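Side-chain contact in polyketide synthase (Lyngbya majuscula 19L, PDB 3QIT), which probably releases the finished chain in curacin A biosynthesis by thioester hydrolysis, with sulfate elimination and decarboxylation leaving a terminal alkene: residues L9-N14 and D60-G65. Sequence-based numbering, arbitrary orientation.
Sequences LEFGGN and DLFGHG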
loop_
_atom_site.group_PDB
_atom_site.type_symbol
_atom_site.label_atom_id
_atom_site.label_comp_id
_atom_site.label_asym_id
_atom_site.label_seq_id
_atom_site.Cartn_x
_atom_site.Cartn_y
_atom_site.Cartn_z
ATOM N N LEU B 9 -17.786 9.751 -6.868
ATOM C CA LEU B 9 -16.689 10.003 -7.806
ATOM C C LEU B 9 -15.953 8.669 -7.987
ATOM O O LEU B 9 -15.666 8.000 -7.015
ATOM C CB LEU B 9 -15.746 11.070 -7.244
ATOM C CG LEU B 9 -14.482 11.485 -7.995
ATOM C CD1 LEU B 9 -14.874 12.075 -9.348
ATOM C CD2 LEU B 9 -13.684 12.496 -7.198
ATOM N N GLU B 10 -15.702 8.267 -9.227
ATOM C CA GLU B 10 -14.987 6.996 -9.470
ATOM C C GLU B 10 -13.496 7.271 -9.360
ATOM O O GLU B 10 -13.018 8.303 -9.824
ATOM C CB GLU B 10 -15.334 6.432 -10.859
ATOM C CG GLU B 10 -14.724 5.024 -11.195
ATOM C CD GLU B 10 -13.252 5.038 -11.637
ATOM O OE1 GLU B 10 -12.721 6.093 -12.036
ATOM O OE2 GLU B 10 -12.605 3.964 -11.593
ATOM N N PHE B 11 -12.764 6.351 -8.728
ATOM C CA PHE B 11 -11.311 6.481 -8.589
ATOM C C PHE B 11 -10.753 5.096 -8.391
ATOM O O PHE B 11 -11.148 4.398 -7.460
ATOM C CB PHE B 11 -10.943 7.365 -7.380
ATOM C CG PHE B 11 -9.458 7.494 -7.160
ATOM C CD1 PHE B 11 -8.654 8.032 -8.153
ATOM C CD2 PHE B 11 -8.871 7.085 -5.966
ATOM C CE1 PHE B 11 -7.259 8.154 -7.974
ATOM C CE2 PHE B 11 -7.457 7.212 -5.770
ATOM C CZ PHE B 11 -6.677 7.744 -6.772
ATOM N N GLY B 12 -9.807 4.722 -9.255
ATOM C CA GLY B 12 -9.063 3.464 -9.108
ATOM C C GLY B 12 -9.943 2.221 -9.123
ATOM O O GLY B 12 -9.608 1.216 -8.507
ATOM N N GLY B 13 -11.090 2.295 -9.798
ATOM C CA GLY B 13 -12.008 1.166 -9.842
ATOM C C GLY B 13 -12.945 1.117 -8.656
ATOM O O GLY B 13 -13.673 0.149 -8.478
ATOM N N ASN B 14 -12.945 2.180 -7.854
ATOM C CA ASN B 14 -13.735 2.209 -6.627
ATOM C C ASN B 14 -14.596 3.462 -6.633
ATOM O O ASN B 14 -14.500 4.266 -7.551
ATOM C CB ASN B 14 -12.800 2.237 -5.434
ATOM C CG ASN B 14 -12.051 0.942 -5.268
ATOM O OD1 ASN B 14 -12.633 -0.053 -4.887
ATOM N ND2 ASN B 14 -10.747 0.957 -5.534
ATOM N N ASP B 60 -16.063 10.406 2.370
ATOM C CA ASP B 60 -15.861 9.198 3.164
ATOM C C ASP B 60 -14.524 8.593 2.694
ATOM O O ASP B 60 -14.327 8.323 1.496
ATOM C CB ASP B 60 -16.970 8.166 2.889
ATOM C CG ASP B 60 -18.336 8.538 3.482
ATOM O OD1 ASP B 60 -18.434 9.105 4.588
ATOM O OD2 ASP B 60 -19.352 8.223 2.820
ATOM N N LEU B 61 -13.607 8.321 3.606
ATOM C CA LEU B 61 -12.380 7.624 3.224
ATOM C C LEU B 61 -12.738 6.212 2.762
ATOM O O LEU B 61 -13.780 5.684 3.183
ATOM C CB LEU B 61 -11.398 7.611 4.400
ATOM C CG LEU B 61 -10.883 8.984 4.841
ATOM C CD1 LEU B 61 -10.009 8.824 6.092
ATOM C CD2 LEU B 61 -10.116 9.683 3.686
ATOM N N PHE B 62 -11.928 5.605 1.886
ATOM C CA PHE B 62 -12.249 4.234 1.429
ATOM C C PHE B 62 -12.421 3.311 2.626
ATOM O O PHE B 62 -11.739 3.464 3.650
ATOM C CB PHE B 62 -11.171 3.663 0.501
ATOM C CG PHE B 62 -11.210 4.227 -0.914
ATOM C CD1 PHE B 62 -12.386 4.216 -1.663
ATOM C CD2 PHE B 62 -10.055 4.731 -1.481
ATOM C CE1 PHE B 62 -12.401 4.762 -3.001
ATOM C CE2 PHE B 62 -10.052 5.248 -2.788
ATOM C CZ PHE B 62 -11.228 5.264 -3.544
ATOM N N GLY B 63 -13.381 2.398 2.514
ATOM C CA GLY B 63 -13.737 1.509 3.617
ATOM C C GLY B 63 -14.613 2.111 4.712
ATOM O O GLY B 63 -14.993 1.409 5.641
ATOM N N HIS B 64 -14.929 3.404 4.610
ATOM C CA HIS B 64 -15.705 4.113 5.638
ATOM C C HIS B 64 -16.988 4.626 5.003
ATOM O O HIS B 64 -17.053 4.833 3.791
ATOM C CB HIS B 64 -14.944 5.352 6.131
ATOM C CG HIS B 64 -13.696 5.040 6.909
ATOM N ND1 HIS B 64 -12.542 4.554 6.328
ATOM C CD2 HIS B 64 -13.424 5.183 8.226
ATOM C CE1 HIS B 64 -11.610 4.403 7.256
ATOM N NE2 HIS B 64 -12.124 4.764 8.422
ATOM N N GLY B 65 -18.013 4.824 5.820
ATOM C CA GLY B 65 -19.244 5.503 5.365
ATOM C C GLY B 65 -19.858 4.786 4.178
ATOM O O GLY B 65 -20.045 3.573 4.218
#
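Phe62 reaches across to the hairpin turn between strands 5-11 and 14-21 and meets Phe11 and Asn14 with the far end of its ring. The contact is apolar. Phe11 CD2 lies 3.8 Å from Phe62 CZ and 3.9 Å from Phe62 CE2. The rings are nearly coplanar and meet edge to edge, neither covering a face of the other. The side chains, not the ring planes, cross at about a right angle. With Phe11 CG anti to the backbone N (chi1 178°), its ring runs across the end of the Phe62 ring and turns its CD2 side to it. Asn14 adds its CB, 3.5 Å from Phe62 CE1, and touches with this carbon instead of its amide.

Hydrogen bonds shape each partner separately. Phe11 to Asn14 form a type I' turn, closed by Asn14 N to Phe11 O at 2.9 Å; Phe11 N to Asn14 O at 3.0 Å completes the pair at the base of a two-residue hairpin. Gly13 N also donates to Glu10 OE2 at 2.9 Å, from above the carboxylate plane. In 60-65, a type II turn spans Leu61 to His64. His64 ND1 donates to Phe62 O at 3.0 Å; this oxygen lies close to the His64 ring plane, while ND1 stands above the Phe62 carbonyl plane.

Ile16 touches both phenylalanines, and Met72 of the second subunit packs on Phe11, Asn14 and Phe62. Van der Waals packing alone directly joins this edge hairpin of the alpha/beta hydrolase sheet to the loop after strand 55-59, within the subunit interface.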